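Local coordinates for protein phosphoribosyl-aminoimidazole carboxylase (Aspergillus clavatus, PDB 3K5I) that probably uses ATP and bicarbonate to convert 5-aminoimidazole ribonucleotide to its N5-carboxyamino form, a step of purine biosynthesis, at residues 38-43 against 306-312; 160-164 against 202-206; 351-357 against 390-394. All blocks are in the same frame, centred on the assembly; numbering follows the deposited sequence.

Contact 1: residues 38-43 against 306-312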
loop_
_atom_site.group_PDB
_atom_site.type_symbol
_atom_site.label_atom_id
_atom_site.label_comp_id
_atom_site.label_asym_id
_atom_site.label_seq_id
_atom_site.Cartn_x
_atom_site.Cartn_y
_atom_site.Cartn_z
ATOM N N MET A 38 -4.282 -3.663 8.048
ATOM C CA MET A 38 -3.896 -2.435 7.393
ATOM C C MET A 38 -2.855 -1.805 8.292
ATOM O O MET A 38 -1.871 -1.198 7.840
ATOM C CB MET A 38 -5.107 -1.529 7.122
ATOM C CG MET A 38 -5.673 -2.108 5.850
ATOM S SD MET A 38 -7.151 -1.358 5.182
ATOM C CE MET A 38 -8.246 -1.807 6.321
ATOM N N LEU A 39 -3.038 -1.989 9.589
ATOM C CA LEU A 39 -2.013 -1.431 10.468
ATOM C C LEU A 39 -0.634 -2.046 10.160
ATOM O O LEU A 39 0.338 -1.307 10.074
ATOM C CB LEU A 39 -2.406 -1.508 11.951
ATOM C CG LEU A 39 -1.557 -0.574 12.833
ATOM C CD1 LEU A 39 -1.838 0.945 12.822
ATOM C CD2 LEU A 39 -1.489 -1.069 14.267
ATOM N N VAL A 40 -0.547 -3.371 9.996
ATOM C CA VAL A 40 0.701 -4.086 9.676
ATOM C C VAL A 40 1.188 -3.624 8.319
ATOM O O VAL A 40 2.370 -3.338 8.154
ATOM C CB VAL A 40 0.569 -5.643 9.727
ATOM C CG1 VAL A 40 1.965 -6.406 9.715
ATOM C CG2 VAL A 40 -0.113 -5.997 11.028
ATOM N N GLU A 41 0.340 -3.471 7.320
ATOM C CA GLU A 41 1.023 -2.940 6.156
ATOM C C GLU A 41 1.803 -1.689 6.545
ATOM O O GLU A 41 2.982 -1.484 6.183
ATOM C CB GLU A 41 0.010 -2.522 5.130
ATOM C CG GLU A 41 -1.065 -3.593 5.079
ATOM C CD GLU A 41 -2.097 -3.238 4.026
ATOM O OE1 GLU A 41 -2.394 -2.042 3.892
ATOM O OE2 GLU A 41 -2.593 -4.059 3.236
ATOM N N SER A 42 1.152 -0.807 7.285
ATOM C CA SER A 42 1.867 0.442 7.639
ATOM C C SER A 42 3.087 0.151 8.490
ATOM O O SER A 42 4.055 0.869 8.384
ATOM C CB SER A 42 0.945 1.340 8.470
ATOM O OG SER A 42 -0.001 1.952 7.614
ATOM N N ALA A 43 3.047 -0.882 9.330
ATOM C CA ALA A 43 4.165 -1.176 10.212
ATOM C C ALA A 43 5.405 -1.632 9.466
ATOM O O ALA A 43 6.567 -1.242 9.746
ATOM C CB ALA A 43 3.673 -2.156 11.454
ATOM N N SER A 306 -1.787 7.612 5.860
ATOM C CA SER A 306 -3.106 7.036 6.047
ATOM C C SER A 306 -3.355 6.965 7.531
ATOM O O SER A 306 -2.446 7.175 8.342
ATOM C CB SER A 306 -3.055 5.584 5.530
ATOM O OG SER A 306 -2.547 4.866 6.591
ATOM N N GLN A 307 -4.598 6.645 7.864
ATOM C CA GLN A 307 -4.980 6.556 9.267
ATOM C C GLN A 307 -4.127 5.566 10.031
ATOM O O GLN A 307 -3.969 5.616 11.266
ATOM C CB GLN A 307 -6.464 6.122 9.389
ATOM C CG GLN A 307 -6.883 4.640 9.104
ATOM C CD GLN A 307 -8.371 4.467 9.392
ATOM O OE1 GLN A 307 -8.850 4.969 10.415
ATOM N NE2 GLN A 307 -9.124 3.800 8.493
ATOM N N PHE A 308 -3.723 4.579 9.244
ATOM C CA PHE A 308 -2.961 3.442 9.741
ATOM C C PHE A 308 -1.600 3.961 10.022
ATOM O O PHE A 308 -1.229 3.692 11.141
ATOM C CB PHE A 308 -3.093 2.127 8.926
ATOM C CG PHE A 308 -4.541 1.825 8.558
ATOM C CD1 PHE A 308 -5.084 2.330 7.390
ATOM C CD2 PHE A 308 -5.359 1.034 9.364
ATOM C CE1 PHE A 308 -6.422 2.104 7.038
ATOM C CE2 PHE A 308 -6.679 0.807 9.037
ATOM C CZ PHE A 308 -7.223 1.370 7.891
ATOM N N ASP A 309 -0.947 4.700 9.105
ATOM C CA ASP A 309 0.373 5.266 9.373
ATOM C C ASP A 309 0.192 6.208 10.569
ATOM O O ASP A 309 0.970 6.253 11.519
ATOM C CB ASP A 309 0.647 6.184 8.180
ATOM C CG ASP A 309 0.875 5.419 6.864
ATOM O OD1 ASP A 309 1.444 4.288 6.969
ATOM O OD2 ASP A 309 0.649 6.050 5.792
ATOM N N ALA A 310 -0.855 7.016 10.501
ATOM C CA ALA A 310 -1.066 7.972 11.568
ATOM C C ALA A 310 -1.128 7.368 12.969
ATOM O O ALA A 310 -0.443 7.821 13.913
ATOM C CB ALA A 310 -2.266 8.835 11.238
ATOM N N HIS A 311 -1.941 6.326 13.084
ATOM C CA HIS A 311 -2.096 5.655 14.373
ATOM C C HIS A 311 -0.778 5.117 14.957
ATOM O O HIS A 311 -0.501 5.272 16.130
ATOM C CB HIS A 311 -3.059 4.521 14.243
ATOM C CG HIS A 311 -3.368 3.910 15.557
ATOM N ND1 HIS A 311 -4.309 4.457 16.406
ATOM C CD2 HIS A 311 -2.819 2.854 16.211
ATOM C CE1 HIS A 311 -4.332 3.754 17.528
ATOM N NE2 HIS A 311 -3.457 2.763 17.430
ATOM N N LEU A 312 0.071 4.513 14.143
ATOM C CA LEU A 312 1.330 4.011 14.667
ATOM C C LEU A 312 2.147 5.160 15.174
ATOM O O LEU A 312 2.686 5.106 16.256
ATOM C CB LEU A 312 2.121 3.430 13.506
ATOM C CG LEU A 312 1.950 1.955 13.200
ATOM C CD1 LEU A 312 2.896 1.753 12.029
ATOM C CD2 LEU A 312 2.326 1.093 14.467
HETATM O O HOH W 1 -1.773 2.953 4.770
HETATM O O HOH W 2 3.765 3.373 7.841
#

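Contact 2: residues 160-164 against 202-206. With ADP (adenosine-5'-diphosphate), chain G.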
loop_
_atom_site.group_PDB
_atom_site.type_symbol
_atom_site.label_atom_id
_atom_site.label_comp_id
_atom_site.label_asym_id
_atom_site.label_seq_id
_atom_site.Cartn_x
_atom_site.Cartn_y
_atom_site.Cartn_z
ATOM N N GLY A 160 -41.241 5.897 20.741
ATOM C CA GLY A 160 -41.879 5.603 19.455
ATOM C C GLY A 160 -41.258 4.624 18.464
ATOM O O GLY A 160 -40.202 4.046 18.703
ATOM N N TYR A 161 -41.930 4.450 17.332
ATOM C CA TYR A 161 -41.439 3.522 16.322
ATOM C C TYR A 161 -41.241 4.220 15.004
ATOM O O TYR A 161 -41.897 5.226 14.757
ATOM C CB TYR A 161 -42.484 2.453 16.067
ATOM C CG TYR A 161 -42.687 1.580 17.284
ATOM C CD1 TYR A 161 -41.867 0.474 17.495
ATOM C CD2 TYR A 161 -43.659 1.863 18.245
ATOM C CE1 TYR A 161 -42.016 -0.315 18.640
ATOM C CE2 TYR A 161 -43.829 1.058 19.379
ATOM C CZ TYR A 161 -43.007 -0.039 19.579
ATOM O OH TYR A 161 -43.171 -0.842 20.698
ATOM N N PRO A 162 -40.325 3.698 14.200
ATOM C CA PRO A 162 -39.579 2.535 14.629
ATOM C C PRO A 162 -38.564 3.046 15.635
ATOM O O PRO A 162 -38.473 4.221 15.976
ATOM C CB PRO A 162 -38.781 2.190 13.370
ATOM C CG PRO A 162 -38.412 3.593 12.827
ATOM C CD PRO A 162 -39.563 4.492 13.208
ATOM N N LEU A 163 -37.724 2.127 16.073
ATOM C CA LEU A 163 -36.665 2.486 16.996
ATOM C C LEU A 163 -35.507 1.531 16.700
ATOM O O LEU A 163 -35.659 0.478 16.074
ATOM C CB LEU A 163 -37.157 2.347 18.430
ATOM C CG LEU A 163 -37.951 1.128 18.901
ATOM C CD1 LEU A 163 -36.807 0.077 18.957
ATOM C CD2 LEU A 163 -38.672 1.321 20.294
ATOM N N MET A 164 -34.313 1.887 17.150
ATOM C CA MET A 164 -33.190 0.992 16.858
ATOM C C MET A 164 -32.924 0.121 18.059
ATOM O O MET A 164 -32.601 0.657 19.108
ATOM C CB MET A 164 -31.932 1.790 16.481
ATOM C CG MET A 164 -30.771 0.926 15.962
ATOM S SD MET A 164 -31.410 -0.125 14.672
ATOM C CE MET A 164 -31.283 0.918 13.418
ATOM N N LYS A 202 -34.066 6.220 20.386
ATOM C CA LYS A 202 -35.156 6.865 19.666
ATOM C C LYS A 202 -34.625 7.005 18.257
ATOM O O LYS A 202 -33.412 7.192 18.082
ATOM C CB LYS A 202 -35.476 8.229 20.280
ATOM C CG LYS A 202 -36.027 9.214 19.265
ATOM C CD LYS A 202 -36.689 10.381 20.011
ATOM C CE LYS A 202 -38.153 10.124 20.312
ATOM N NZ LYS A 202 -38.778 11.273 21.033
ATOM N N TRP A 203 -35.488 6.923 17.252
ATOM C CA TRP A 203 -35.054 7.024 15.859
ATOM C C TRP A 203 -34.239 8.247 15.559
ATOM O O TRP A 203 -34.462 9.316 16.143
ATOM C CB TRP A 203 -36.219 7.062 14.864
ATOM C CG TRP A 203 -35.743 6.613 13.516
ATOM C CD1 TRP A 203 -35.622 7.331 12.358
ATOM C CD2 TRP A 203 -35.302 5.299 13.195
ATOM N NE1 TRP A 203 -35.137 6.528 11.329
ATOM C CE2 TRP A 203 -34.921 5.281 11.842
ATOM C CE3 TRP A 203 -35.155 4.140 13.941
ATOM C CZ2 TRP A 203 -34.441 4.156 11.218
ATOM C CZ3 TRP A 203 -34.702 3.024 13.315
ATOM C CH2 TRP A 203 -34.353 3.031 11.976
ATOM N N ALA A 204 -33.320 8.114 14.608
ATOM C CA ALA A 204 -32.518 9.282 14.199
ATOM C C ALA A 204 -32.885 9.596 12.734
ATOM O O ALA A 204 -32.486 8.892 11.798
ATOM C CB ALA A 204 -31.037 9.017 14.351
ATOM N N TYR A 205 -33.668 10.641 12.505
ATOM C CA TYR A 205 -34.011 10.896 11.115
ATOM C C TYR A 205 -32.943 11.741 10.455
ATOM O O TYR A 205 -33.168 12.934 10.352
ATOM C CB TYR A 205 -35.380 11.573 11.077
ATOM C CG TYR A 205 -36.493 10.634 11.511
ATOM C CD1 TYR A 205 -37.160 9.844 10.578
ATOM C CD2 TYR A 205 -36.876 10.536 12.850
ATOM C CE1 TYR A 205 -38.197 8.988 10.989
ATOM C CE2 TYR A 205 -37.898 9.673 13.249
ATOM C CZ TYR A 205 -38.537 8.890 12.319
ATOM O OH TYR A 205 -39.547 8.033 12.701
ATOM N N PHE A 206 -31.829 11.153 10.009
ATOM C CA PHE A 206 -30.706 11.873 9.401
ATOM C C PHE A 206 -30.870 12.076 7.905
ATOM O O PHE A 206 -31.402 11.206 7.210
ATOM C CB PHE A 206 -29.386 11.119 9.723
ATOM C CG PHE A 206 -29.467 9.605 9.512
ATOM C CD1 PHE A 206 -29.802 8.675 10.528
ATOM C CD2 PHE A 206 -29.191 9.093 8.250
ATOM C CE1 PHE A 206 -29.896 7.309 10.237
ATOM C CE2 PHE A 206 -29.255 7.753 7.970
ATOM C CZ PHE A 206 -29.635 6.847 8.940
HETATM P PB ADP G . -22.351 -0.476 14.884
HETATM O O1B ADP G . -22.569 -1.927 14.687
HETATM O O2B ADP G . -21.408 -0.592 16.062
HETATM O O3B ADP G . -21.624 0.635 14.061
HETATM P PA ADP G . -24.245 1.842 15.028
HETATM O O1A ADP G . -23.239 2.774 14.515
HETATM O O2A ADP G . -24.927 2.462 16.223
HETATM O O3A ADP G . -23.654 0.372 15.293
HETATM O "O5'" ADP G . -25.304 1.805 13.819
HETATM C "C5'" ADP G . -24.898 1.618 12.458
HETATM C "C4'" ADP G . -25.758 2.467 11.556
HETATM O "O4'" ADP G . -27.155 2.129 11.757
HETATM C "C3'" ADP G . -25.797 3.969 11.778
HETATM O "O3'" ADP G . -24.809 4.495 10.877
HETATM C "C2'" ADP G . -27.148 4.435 11.223
HETATM O "O2'" ADP G . -27.278 4.136 9.801
HETATM C "C1'" ADP G . -27.940 3.276 11.789
HETATM N N9 ADP G . -28.458 3.721 13.074
HETATM C C8 ADP G . -27.820 3.546 14.271
HETATM N N7 ADP G . -28.463 4.203 15.263
HETATM C C5 ADP G . -29.568 4.722 14.619
HETATM C C6 ADP G . -30.699 5.416 15.168
HETATM N N6 ADP G . -31.011 5.842 16.256
HETATM N N1 ADP G . -31.639 5.807 14.260
HETATM C C2 ADP G . -31.600 5.488 12.912
HETATM N N3 ADP G . -30.623 4.760 12.441
HETATM C C4 ADP G . -29.627 4.415 13.275
HETATM O O HOH W 3 -37.787 6.431 18.189
#

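Contact 3: residues 351-357 against 390-394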
loop_
_atom_site.group_PDB
_atom_site.type_symbol
_atom_site.label_atom_id
_atom_site.label_comp_id
_atom_site.label_asym_id
_atom_site.label_seq_id
_atom_site.Cartn_x
_atom_site.Cartn_y
_atom_site.Cartn_z
ATOM N N CYS A 351 -14.919 -7.416 -10.720
ATOM C CA CYS A 351 -15.438 -6.309 -11.477
ATOM C C CYS A 351 -14.561 -5.075 -11.233
ATOM O O CYS A 351 -14.275 -4.289 -12.174
ATOM C CB CYS A 351 -16.814 -6.034 -10.906
ATOM S SG CYS A 351 -17.436 -4.485 -11.648
ATOM N N ALA A 352 -14.109 -4.942 -9.972
ATOM C CA ALA A 352 -13.266 -3.799 -9.588
ATOM C C ALA A 352 -11.974 -3.778 -10.409
ATOM O O ALA A 352 -11.389 -2.708 -10.622
ATOM C CB ALA A 352 -12.943 -3.861 -8.077
ATOM N N LEU A 353 -11.515 -4.959 -10.848
ATOM C CA LEU A 353 -10.274 -4.998 -11.619
ATOM C C LEU A 353 -10.430 -4.103 -12.830
ATOM O O LEU A 353 -9.454 -3.595 -13.402
ATOM C CB LEU A 353 -9.993 -6.407 -12.114
ATOM C CG LEU A 353 -9.420 -7.381 -11.106
ATOM C CD1 LEU A 353 -9.444 -8.746 -11.831
ATOM C CD2 LEU A 353 -8.025 -7.006 -10.635
ATOM N N SER A 354 -11.675 -3.898 -13.255
ATOM C CA SER A 354 -11.844 -3.053 -14.441
ATOM C C SER A 354 -12.308 -1.641 -14.203
ATOM O O SER A 354 -12.627 -0.979 -15.177
ATOM C CB SER A 354 -12.991 -3.596 -15.296
ATOM O OG SER A 354 -12.564 -4.661 -16.103
ATOM N N ILE A 355 -12.464 -1.189 -12.970
ATOM C CA ILE A 355 -12.920 0.193 -12.776
ATOM C C ILE A 355 -11.680 1.079 -12.912
ATOM O O ILE A 355 -10.604 0.711 -12.428
ATOM C CB ILE A 355 -13.613 0.306 -11.453
ATOM C CG1 ILE A 355 -14.719 -0.751 -11.421
ATOM C CG2 ILE A 355 -14.014 1.732 -11.232
ATOM C CD1 ILE A 355 -16.022 -0.473 -12.263
ATOM N N PRO A 356 -11.760 2.211 -13.621
ATOM C CA PRO A 356 -10.486 2.942 -13.728
ATOM C C PRO A 356 -10.205 3.461 -12.309
ATOM O O PRO A 356 -11.155 3.771 -11.600
ATOM C CB PRO A 356 -10.767 4.102 -14.727
ATOM C CG PRO A 356 -12.137 3.816 -15.316
ATOM C CD PRO A 356 -12.830 2.721 -14.520
ATOM N N ASN A 357 -8.939 3.613 -11.912
ATOM C CA ASN A 357 -8.584 4.186 -10.590
ATOM C C ASN A 357 -9.030 3.517 -9.327
ATOM O O ASN A 357 -9.037 4.115 -8.259
ATOM C CB ASN A 357 -9.102 5.627 -10.503
ATOM C CG ASN A 357 -8.486 6.477 -11.586
ATOM O OD1 ASN A 357 -7.600 5.967 -12.305
ATOM N ND2 ASN A 357 -8.901 7.743 -11.703
ATOM N N HIS A 390 -16.705 6.630 -12.339
ATOM C CA HIS A 390 -15.887 5.428 -12.490
ATOM C C HIS A 390 -16.436 4.312 -11.658
ATOM O O HIS A 390 -16.366 3.146 -12.037
ATOM C CB HIS A 390 -14.557 5.651 -11.869
ATOM C CG HIS A 390 -13.629 6.470 -12.706
ATOM N ND1 HIS A 390 -13.876 6.764 -14.034
ATOM C CD2 HIS A 390 -12.441 7.044 -12.393
ATOM C CE1 HIS A 390 -12.885 7.512 -14.491
ATOM N NE2 HIS A 390 -11.996 7.680 -13.524
ATOM N N ILE A 391 -16.969 4.652 -10.492
ATOM C CA ILE A 391 -17.495 3.593 -9.640
ATOM C C ILE A 391 -18.925 3.090 -9.876
ATOM O O ILE A 391 -19.280 1.965 -9.485
ATOM C CB ILE A 391 -17.330 3.945 -8.152
ATOM C CG1 ILE A 391 -17.248 2.705 -7.286
ATOM C CG2 ILE A 391 -18.462 4.835 -7.700
ATOM C CD1 ILE A 391 -16.628 2.953 -5.792
ATOM N N GLN A 392 -19.780 3.891 -10.490
ATOM C CA GLN A 392 -21.159 3.380 -10.657
ATOM C C GLN A 392 -21.458 1.924 -11.018
ATOM O O GLN A 392 -22.209 1.192 -10.348
ATOM C CB GLN A 392 -21.992 4.265 -11.577
ATOM C CG GLN A 392 -23.486 3.959 -11.480
ATOM C CD GLN A 392 -23.972 4.107 -10.067
ATOM O OE1 GLN A 392 -24.306 5.208 -9.637
ATOM N NE2 GLN A 392 -23.977 3.006 -9.321
ATOM N N PRO A 393 -20.865 1.493 -12.114
ATOM C CA PRO A 393 -21.065 0.137 -12.573
ATOM C C PRO A 393 -20.749 -0.969 -11.563
ATOM O O PRO A 393 -21.384 -2.028 -11.535
ATOM C CB PRO A 393 -20.178 0.060 -13.803
ATOM C CG PRO A 393 -19.754 1.381 -14.091
ATOM C CD PRO A 393 -19.784 2.174 -12.834
ATOM N N LEU A 394 -19.740 -0.731 -10.742
ATOM C CA LEU A 394 -19.307 -1.668 -9.706
ATOM C C LEU A 394 -20.338 -1.644 -8.573
ATOM O O LEU A 394 -20.626 -2.674 -7.963
ATOM C CB LEU A 394 -18.009 -1.096 -9.138
ATOM C CG LEU A 394 -17.451 -1.898 -7.954
ATOM C CD1 LEU A 394 -17.302 -3.358 -8.269
ATOM C CD2 LEU A 394 -16.114 -1.273 -7.455
#

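Contact 1: residues 38-43 against 306-312
With OG of S42 turned anti to its own carbonyl carbon (chi1 -76°) and the ring of F308 swung anti to its carbonyl carbon, both groups reach across to the other helix. S42 OG donates to D309 OD1 at 2.8 Å, from above the carboxylate, 54° out of its plane. Water 2 donates to the same OD1 and to S42 O, so D309 OD1 is gripped by two donors. The other carboxylate oxygen, OD2, takes the backbone N-H of S306 at 2.9 Å, which fixes the rotation of the group.

Beside this polar strip the contact is greasy. M38 CB lies over the middle of the F308 ring, 3.4 Å from the ring centroid, a CH-pi contact; M38 SD adds an oblique Met-aromatic contact, and the bend at chi3 (-69°) brings CE to the F308 CZ corner. L39 CD1 touches L312 CG at 3.9 Å, while L312 CD1 lies 3.7 Å from A43 CA.

S306 OG accepts from D309 N, closing a capping box at the start of helix 307-315. This capped end packs on helix 34-46, whose start carries part of a glycine-rich sequence consistent with a Rossmann-like strand-turn-helix in the preATP-grasp domain.

Contact 2: residues 160-164 against 202-206
The adenine that W203 and M164 both touch takes its shortest bond here from the loop backbone: A204 N donates to ADP N1 at 2.9 Å, though the bond is bent (134°). Beside it ADP N6 gives a weak bond to K202 O, so the two backbone groups read the amino edge of the base, as is usual for an ATP-grasp enzyme.

W203 is covered on both faces. ADP C2 sits over one of them, 3.5 Å from W203 CE2, with the adenine plane inclined to the indole and only its C2 corner pressed in. On the opposite face P162 CG lies 3.6 Å from the centroid of the six-membered ring, a CH-pi contact offset toward the rim; P162 follows a cis peptide bond. With CG anti to the backbone N (chi1 -172°) and the chain bent twice beyond it, M164 brings CE over the adenine face, 3.9 Å from ADP C4, and within 4.0 Å of W203 CH2. F206 meets ADP N3 with the edge of its ring, its CE1 3.4 Å away.

Strand 163-167 lies between strands 198-202 and 177-180 in the four-stranded antiparallel sheet, bonded by M164 to E201 and by L163 to V180. The loop then leads into strand 206-216 of the eight-stranded sheet, where F206 lies nearly parallel to F276.

Contact 3: residues 351-357 against 390-394
H390 reaches from its helix to P356, just after the turn A352-I355. Its CB lies 3.9 Å from P356 O. CG is held anti to the carbonyl carbon of H390 itself (chi1 -78°), which swings the imidazole across P356, with the proline CG over one ring face. ND1 comes to 3.7 Å from P356 CG, and that same CG sits 3.9 Å from the ring centroid, shifted toward its rim, a CH-pi contact. On the other branch CD2 approaches P356 O at 3.6 Å. At the far end NE2 has N357 ND2 beside it, 3.6 Å away near the ring plane, with the amide turned 85° against the imidazole. That pair is a plain contact: N357 ND2 gives its hydrogen bond to T380 O, which holds the amide where the histidine edge meets it.

One turn further along the helix, L394 fills the other half of the interface. Its CB touches I355 CD1 at 3.8 Å, while the two methyls part: CD1 goes to C351 SG at 3.6 Å and CD2 to A352 CB at 4.1 Å. I355 points into the contact, and apolar packing and the CH-pi contact join the two segments.

Q323 of the second subunit packs on both P356 and H390, and S324 of that subunit bonds the backbone N of N357. Underneath, helices 344-352 and 384-399 rest on the eight-stranded antiparallel sheet, A352 and L394 on I377 of strand 373-380, with I391 and L394 reaching L334 of strand 331-337.

In the fold
Contact 2 is nested in the chain loop that contact 1 closes, and contact 3 follows. The centres of contacts 1 and 2 are about 36 Å apart, on opposite sides of the chain's centre; that of contact 3 is about 26 Å from contact 1's and about 35 Å from contact 2's. Contact 1 brings helix 307-315 onto helix 34-46, contact 2 lines the adenine pocket, and contact 3 packs the end of helix 344-352 and the loop after it on helix 384-399, over strands 331-337 and 373-380 of the eight-stranded sheet. Strand 206-216 of that sheet leaves contact 2. E41 of 38-43 forms a salt bridge with R45 of the second subunit, while contact 3 packs on that subunit.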